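Rhizobiales Sp. Pch2 (Marine metagenome, PDB 6PB3) is a Trip13-like AAA+ ATPase that probably uses ATP to remodel HORMA domain proteins and so regulates a bacterial cGAS-like enzyme in immunity against bacteriophages. Local coordinates at residues Leu39-Asn48 / Ile94-Ile104; Phe132-Leu142 / Gly193-Met201. All blocks are in the same frame, centred on the assembly; numbering follows the deposited sequence.

Interaction 1 of 2, residues Leu39-Asn48 / Ile94-Ile104; sequences LSKMLAVLVN and IGDDVARRESI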
# COMPACT_ATOMS: atom_id res chain seq x y z
N LEU A 39 18.82 29.49 7.73
CA LEU A 39 18.60 29.85 6.34
C LEU A 39 19.34 31.13 6.00
O LEU A 39 20.04 31.19 4.98
CB LEU A 39 17.09 29.98 6.06
CG LEU A 39 16.72 30.33 4.61
CD1 LEU A 39 17.34 29.28 3.67
CD2 LEU A 39 15.20 30.46 4.37
N SER A 40 19.26 32.14 6.87
CA SER A 40 19.89 33.42 6.57
C SER A 40 21.41 33.28 6.53
O SER A 40 22.08 33.85 5.65
CB SER A 40 19.46 34.48 7.60
OG SER A 40 20.41 35.51 7.68
N LYS A 41 21.98 32.58 7.50
CA LYS A 41 23.44 32.51 7.55
C LYS A 41 24.00 31.64 6.43
O LYS A 41 25.07 31.95 5.88
CB LYS A 41 23.87 32.01 8.93
CG LYS A 41 23.59 32.99 10.09
CD LYS A 41 23.78 32.28 11.43
CE LYS A 41 23.85 33.26 12.62
NZ LYS A 41 24.14 32.49 13.87
N MSE A 42 23.31 30.56 6.06
CA MSE A 42 23.80 29.67 4.99
C MSE A 42 23.82 30.41 3.66
O MSE A 42 24.79 30.32 2.89
CB MSE A 42 22.93 28.41 4.88
CG MSE A 42 23.46 27.36 3.89
SE MSE A 42 25.26 26.69 4.31
CE MSE A 42 26.29 27.66 3.10
N LEU A 43 22.74 31.14 3.40
CA LEU A 43 22.68 32.00 2.22
C LEU A 43 23.82 33.01 2.21
O LEU A 43 24.45 33.24 1.17
CB LEU A 43 21.32 32.71 2.16
CG LEU A 43 20.07 31.92 1.73
CD1 LEU A 43 18.78 32.64 2.16
CD2 LEU A 43 20.05 31.67 0.19
N ALA A 44 24.11 33.63 3.36
CA ALA A 44 25.22 34.59 3.40
C ALA A 44 26.54 33.91 3.04
O ALA A 44 27.36 34.46 2.30
CB ALA A 44 25.30 35.25 4.78
N VAL A 45 26.75 32.71 3.57
CA VAL A 45 27.96 31.96 3.26
C VAL A 45 28.04 31.62 1.78
O VAL A 45 29.10 31.72 1.16
CB VAL A 45 28.01 30.71 4.14
CG1 VAL A 45 29.15 29.79 3.73
CG2 VAL A 45 28.10 31.12 5.61
N LEU A 46 26.91 31.21 1.18
CA LEU A 46 26.92 30.79 -0.22
C LEU A 46 27.26 31.94 -1.15
O LEU A 46 27.91 31.75 -2.18
CB LEU A 46 25.58 30.18 -0.60
CG LEU A 46 25.25 28.83 0.03
CD1 LEU A 46 23.90 28.34 -0.48
CD2 LEU A 46 26.37 27.82 -0.27
N VAL A 47 26.81 33.15 -0.82
CA VAL A 47 27.10 34.29 -1.68
C VAL A 47 28.42 34.96 -1.33
O VAL A 47 29.06 35.55 -2.20
CB VAL A 47 25.96 35.32 -1.64
CG1 VAL A 47 24.67 34.66 -2.06
CG2 VAL A 47 25.85 35.93 -0.25
N ASN A 48 28.84 34.88 -0.08
CA ASN A 48 30.07 35.52 0.37
C ASN A 48 30.87 34.53 1.21
O ASN A 48 30.98 34.69 2.43
CB ASN A 48 29.76 36.79 1.17
CG ASN A 48 31.02 37.53 1.58
OD1 ASN A 48 31.98 37.61 0.81
ND2 ASN A 48 31.02 38.07 2.80
N ILE A 94 13.16 35.89 3.70
CA ILE A 94 14.44 35.75 4.39
C ILE A 94 15.53 36.60 3.77
O ILE A 94 16.53 36.92 4.44
CB ILE A 94 14.85 34.26 4.42
CG1 ILE A 94 15.93 33.99 5.47
CG2 ILE A 94 15.30 33.79 3.03
CD1 ILE A 94 15.52 34.47 6.86
N GLY A 95 15.37 37.00 2.51
CA GLY A 95 16.36 37.82 1.85
C GLY A 95 16.55 39.18 2.50
O GLY A 95 17.62 39.78 2.36
N ASP A 96 15.54 39.66 3.22
CA ASP A 96 15.69 40.88 4.00
C ASP A 96 16.69 40.68 5.13
O ASP A 96 17.49 41.57 5.42
CB ASP A 96 14.35 41.31 4.56
CG ASP A 96 14.40 42.69 5.15
OD1 ASP A 96 14.24 43.66 4.37
OD2 ASP A 96 14.61 42.82 6.38
N ASP A 97 16.62 39.52 5.79
CA ASP A 97 17.60 39.19 6.81
C ASP A 97 19.01 39.07 6.23
O ASP A 97 19.97 39.55 6.83
CB ASP A 97 17.18 37.89 7.49
CG ASP A 97 17.62 37.82 8.92
OD1 ASP A 97 18.85 37.82 9.17
OD2 ASP A 97 16.74 37.79 9.81
N VAL A 98 19.15 38.40 5.08
CA VAL A 98 20.48 38.23 4.49
C VAL A 98 21.04 39.58 4.10
O VAL A 98 22.24 39.85 4.26
CB VAL A 98 20.43 37.29 3.28
CG1 VAL A 98 21.84 37.12 2.71
CG2 VAL A 98 19.78 35.93 3.64
N ALA A 99 20.19 40.45 3.55
CA ALA A 99 20.61 41.79 3.15
C ALA A 99 21.13 42.56 4.35
O ALA A 99 22.15 43.26 4.26
CB ALA A 99 19.45 42.52 2.50
N ARG A 100 20.44 42.44 5.49
CA ARG A 100 20.90 43.09 6.71
C ARG A 100 22.22 42.50 7.19
O ARG A 100 23.16 43.23 7.51
CB ARG A 100 19.82 42.97 7.78
CG ARG A 100 18.72 44.03 7.68
CD ARG A 100 17.40 43.49 8.18
NE ARG A 100 17.42 43.17 9.60
CZ ARG A 100 16.62 43.74 10.49
NH1 ARG A 100 15.75 44.65 10.09
NH2 ARG A 100 16.68 43.39 11.77
N ARG A 101 22.31 41.16 7.20
CA ARG A 101 23.48 40.47 7.76
C ARG A 101 24.75 40.78 6.97
O ARG A 101 25.81 41.01 7.56
CB ARG A 101 23.20 38.96 7.79
CG ARG A 101 24.27 38.10 8.43
CD ARG A 101 23.86 36.62 8.42
NE ARG A 101 22.51 36.40 8.95
CZ ARG A 101 22.24 36.25 10.25
NH1 ARG A 101 23.20 36.33 11.17
NH2 ARG A 101 20.98 36.05 10.64
N GLU A 102 24.67 40.78 5.64
CA GLU A 102 25.85 41.00 4.82
C GLU A 102 25.94 42.42 4.27
O GLU A 102 26.91 42.74 3.57
CB GLU A 102 25.88 40.00 3.65
CG GLU A 102 26.04 38.54 4.09
CD GLU A 102 27.41 38.25 4.73
OE1 GLU A 102 28.44 38.43 4.04
OE2 GLU A 102 27.44 37.85 5.91
N SER A 103 24.96 43.28 4.56
CA SER A 103 24.92 44.63 4.01
C SER A 103 25.05 44.62 2.48
O SER A 103 25.89 45.30 1.89
CB SER A 103 25.98 45.53 4.65
OG SER A 103 25.65 45.80 6.00
N ILE A 104 24.19 43.81 1.83
CA ILE A 104 24.12 43.76 0.38
C ILE A 104 22.67 43.92 -0.07
O ILE A 104 21.72 43.64 0.67
CB ILE A 104 24.69 42.46 -0.21
CG1 ILE A 104 24.04 41.26 0.45
CG2 ILE A 104 26.21 42.42 -0.07
CD1 ILE A 104 24.55 39.95 -0.06
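Arg101 reaches from helix 95-102 to Ser40 and Lys41 on helix 33-47. The two helix segments cross at -58°, with axes 8.8 Å apart at closest approach. The arginine's CB points toward the other helix. CG follows, anti to the backbone N (chi1 -176°). CD then passes Ala44, with Arg101 CD 4.1 Å from Ala44 CB. The bend at chi3 (-50°) turns NE, and Arg101 NE donates to Ser40 OG at 2.6 Å. The oxygen lies at the edge of the guanidinium, near its plane. CZ lies beneath Lys41, whose CG sits over the centre of one guanidinium face. At the tip, NH1 packs against the extended lysine chain, with Lys41 CE 3.5 Å from Arg101 NH1. NH2 turns back to its own helix and forms a salt bridge with Asp97 OD1, though the hydrogen bond in it is weak.

Ser40 OG passes the chain of bonds on, donating to Asp97 OD1 from above the carboxylate plane. Lys41 NZ hydrogen-bonds to the carbonyl oxygens of Leu281 and Tyr284 of the second subunit.

On one side of this polar group the contact is apolar. Leu39 CD2 lies 3.6 Å from Ile94 CG2, and Leu43 CD1 meets both Ile94 CG2 and Val98 CG2. Toward the C-terminal ends, Glu102 CG lies 3.4 Å from Ala44 CB; the bend at chi2 then turns the carboxylate. Asn48, just past the end of its helix, donates from ND2 to Glu102 OE1 at 2.9 Å, nearly along the C-O axis.

The chemistry implies a guanidinium held from three sides: a hydroxyl at its edge, a carboxylate at NH2 and a methylene over its face. The nearby Asp97 carboxylate would probably help offset the arginine's charge.

Interaction 2 of 2, residues Phe132-Leu142 / Gly193-Met201; sequences FEHTVSEARKL and GALPAAVIM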
# COMPACT_ATOMS: atom_id res chain seq x y z
N PHE A 132 17.90 29.69 -14.91
CA PHE A 132 19.30 29.61 -14.50
C PHE A 132 20.18 30.50 -15.37
O PHE A 132 21.12 31.12 -14.86
CB PHE A 132 19.80 28.17 -14.54
CG PHE A 132 19.52 27.42 -13.28
CD1 PHE A 132 20.21 27.72 -12.12
CD2 PHE A 132 18.55 26.44 -13.24
CE1 PHE A 132 19.96 27.03 -10.96
CE2 PHE A 132 18.30 25.75 -12.08
CZ PHE A 132 19.00 26.04 -10.94
N GLU A 133 19.89 30.59 -16.66
CA GLU A 133 20.66 31.48 -17.51
C GLU A 133 20.50 32.93 -17.07
O GLU A 133 21.48 33.69 -16.99
CB GLU A 133 20.25 31.32 -18.97
CG GLU A 133 21.06 32.22 -19.90
CD GLU A 133 22.55 31.91 -19.83
OE1 GLU A 133 22.91 30.74 -19.62
OE2 GLU A 133 23.36 32.85 -19.99
N HIS A 134 19.26 33.34 -16.79
CA HIS A 134 19.03 34.69 -16.29
C HIS A 134 19.75 34.91 -14.96
O HIS A 134 20.42 35.93 -14.76
CB HIS A 134 17.53 34.94 -16.14
CG HIS A 134 17.18 36.35 -15.74
ND1 HIS A 134 16.65 36.66 -14.51
CD2 HIS A 134 17.28 37.52 -16.42
CE1 HIS A 134 16.44 37.96 -14.44
NE2 HIS A 134 16.81 38.51 -15.59
N THR A 135 19.66 33.93 -14.06
CA THR A 135 20.30 34.07 -12.75
C THR A 135 21.80 34.26 -12.90
O THR A 135 22.39 35.12 -12.24
CB THR A 135 19.98 32.85 -11.90
OG1 THR A 135 18.56 32.67 -11.83
CG2 THR A 135 20.52 33.03 -10.49
N VAL A 136 22.44 33.48 -13.78
CA VAL A 136 23.87 33.62 -14.02
C VAL A 136 24.18 35.01 -14.56
O VAL A 136 25.12 35.67 -14.10
CB VAL A 136 24.35 32.51 -14.98
CG1 VAL A 136 25.81 32.74 -15.38
CG2 VAL A 136 24.17 31.14 -14.35
N SER A 137 23.41 35.47 -15.54
CA SER A 137 23.67 36.78 -16.14
C SER A 137 23.58 37.89 -15.10
O SER A 137 24.49 38.72 -14.98
CB SER A 137 22.68 37.03 -17.29
OG SER A 137 22.81 38.35 -17.79
N GLU A 138 22.50 37.92 -14.32
CA GLU A 138 22.34 38.96 -13.31
C GLU A 138 23.43 38.89 -12.26
O GLU A 138 23.94 39.92 -11.81
CB GLU A 138 20.96 38.84 -12.66
CG GLU A 138 19.85 39.42 -13.52
CD GLU A 138 20.07 40.90 -13.81
OE1 GLU A 138 20.31 41.67 -12.86
OE2 GLU A 138 20.04 41.28 -15.01
N ALA A 139 23.83 37.67 -11.86
CA ALA A 139 24.88 37.54 -10.86
C ALA A 139 26.22 38.05 -11.39
O ALA A 139 27.04 38.57 -10.62
CB ALA A 139 25.00 36.08 -10.42
N ARG A 140 26.47 37.92 -12.70
CA ARG A 140 27.69 38.47 -13.29
C ARG A 140 27.67 39.99 -13.24
O ARG A 140 28.69 40.62 -12.92
CB ARG A 140 27.85 37.99 -14.73
CG ARG A 140 28.40 36.57 -14.88
CD ARG A 140 28.43 36.12 -16.33
NE ARG A 140 28.78 34.71 -16.45
CZ ARG A 140 28.32 33.91 -17.42
NH1 ARG A 140 27.49 34.39 -18.33
NH2 ARG A 140 28.68 32.63 -17.45
N LYS A 141 26.53 40.60 -13.55
CA LYS A 141 26.39 42.05 -13.42
C LYS A 141 26.69 42.50 -12.00
O LYS A 141 27.39 43.50 -11.79
CB LYS A 141 24.99 42.48 -13.85
CG LYS A 141 24.62 43.90 -13.47
CD LYS A 141 23.22 44.27 -13.94
CE LYS A 141 22.89 45.72 -13.61
NZ LYS A 141 21.59 46.17 -14.17
N LEU A 142 26.19 41.77 -11.01
CA LEU A 142 26.42 42.09 -9.61
C LEU A 142 27.88 41.88 -9.22
O LEU A 142 28.32 42.36 -8.18
CB LEU A 142 25.51 41.26 -8.72
CG LEU A 142 24.02 41.48 -8.94
CD1 LEU A 142 23.24 40.86 -7.81
CD2 LEU A 142 23.71 42.96 -9.07
N GLY A 193 31.11 28.61 -10.64
CA GLY A 193 31.56 29.98 -10.61
C GLY A 193 31.60 30.54 -9.21
O GLY A 193 31.10 29.96 -8.25
N ALA A 194 32.22 31.71 -9.10
CA ALA A 194 32.18 32.49 -7.87
C ALA A 194 31.00 33.45 -7.84
O ALA A 194 31.01 34.41 -7.06
CB ALA A 194 33.49 33.25 -7.69
N LEU A 195 29.99 33.21 -8.67
CA LEU A 195 28.89 34.15 -8.80
C LEU A 195 28.09 34.21 -7.50
O LEU A 195 27.77 33.17 -6.92
CB LEU A 195 27.98 33.74 -9.95
CG LEU A 195 28.66 33.48 -11.29
CD1 LEU A 195 27.73 32.74 -12.24
CD2 LEU A 195 29.13 34.79 -11.91
N PRO A 196 27.76 35.41 -7.04
CA PRO A 196 26.94 35.58 -5.81
C PRO A 196 25.48 35.23 -6.06
O PRO A 196 24.61 36.11 -6.24
CB PRO A 196 27.13 37.06 -5.49
CG PRO A 196 27.30 37.70 -6.85
CD PRO A 196 28.05 36.70 -7.69
N ALA A 197 25.19 33.93 -6.08
CA ALA A 197 23.85 33.42 -6.36
C ALA A 197 23.61 32.13 -5.58
O ALA A 197 24.53 31.33 -5.40
CB ALA A 197 23.66 33.17 -7.87
N ALA A 198 22.36 31.95 -5.14
CA ALA A 198 21.94 30.75 -4.40
C ALA A 198 20.52 30.36 -4.80
O ALA A 198 19.75 31.17 -5.32
CB ALA A 198 21.98 30.98 -2.89
N VAL A 199 20.17 29.11 -4.52
CA VAL A 199 18.86 28.56 -4.84
C VAL A 199 18.21 28.07 -3.55
O VAL A 199 18.85 27.36 -2.77
CB VAL A 199 18.94 27.40 -5.86
CG1 VAL A 199 17.52 26.99 -6.30
CG2 VAL A 199 19.81 27.76 -7.04
N ILE A 200 16.96 28.44 -3.35
CA ILE A 200 16.14 27.91 -2.27
C ILE A 200 15.05 27.07 -2.90
O ILE A 200 14.33 27.53 -3.80
CB ILE A 200 15.50 29.03 -1.42
CG1 ILE A 200 16.58 29.91 -0.79
CG2 ILE A 200 14.56 28.40 -0.36
CD1 ILE A 200 16.05 31.17 -0.12
N MSE A 201 14.90 25.86 -2.41
CA MSE A 201 13.74 25.14 -2.88
C MSE A 201 12.98 24.51 -1.73
O MSE A 201 13.56 24.01 -0.77
CB MSE A 201 14.14 24.12 -3.92
CG MSE A 201 14.95 22.98 -3.44
SE MSE A 201 14.69 21.72 -4.87
CE MSE A 201 12.78 21.59 -4.71
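A helix of the AAA ATPase domain packs here on one face of the central beta-sheet, in the alpha/beta core of a P-loop NTPase. Helix 124-141 runs across strand 197-203 and the turn leading into it. The short segments lie 144° apart in direction, so they run roughly antiparallel. The backbones come nearest at Ala139 and Leu195. Ala139 CB lies 3.8 Å from Leu195 CB and 4.1 Å from Ala197 CB. Pro196, the centre of an inverse gamma turn, brings its CD to 3.6 Å from the carbonyl O of Ala139.

Leu195 spreads its two methyls along the helix. Leu195 CD1 meets Val136 CG1 at 3.7 Å. Leu195 CD2 meets Arg140 CG at 3.5 Å, where the two side chains meet at a slant. The extended Arg140 chain carries its guanidinium to Val136 CG1, which sits over the centre of one face. Thr135 CG2 touches Ala197 CB. Thr135 OG1 instead bonds to the carbonyl of Ala131 in its own helix.

Helix 179-192 adds Leu190 against Phe132 and Val199. Phe132 CG lies anti to the carbonyl carbon (chi1 -86°), which carries the ring to the strand, and Phe132 CE1 meets Val199 CG2 at 4.0 Å.

In the fold
From the N terminus, helix 33-47 comes first. The chain then passes through helix 49-59 and strand 76-81 to helix 95-102, where interaction 1 closes the first loop. Strand 105-111 follows, and then helix 124-141 opens interaction 2. That second loop takes in strand 151-157 and helix 179-192, and closes at strand 197-203. The two loops follow in series and neither crosses the other. Interaction 1 ties two helices together; interaction 2 ties a helix to the sheet. They meet at strand 197-203: Leu43 CD2 of interaction 1 lies 3.7 Å from Ala198 CB of interaction 2. Helices 33-47 and 124-141 thus pack on opposite faces of this strand.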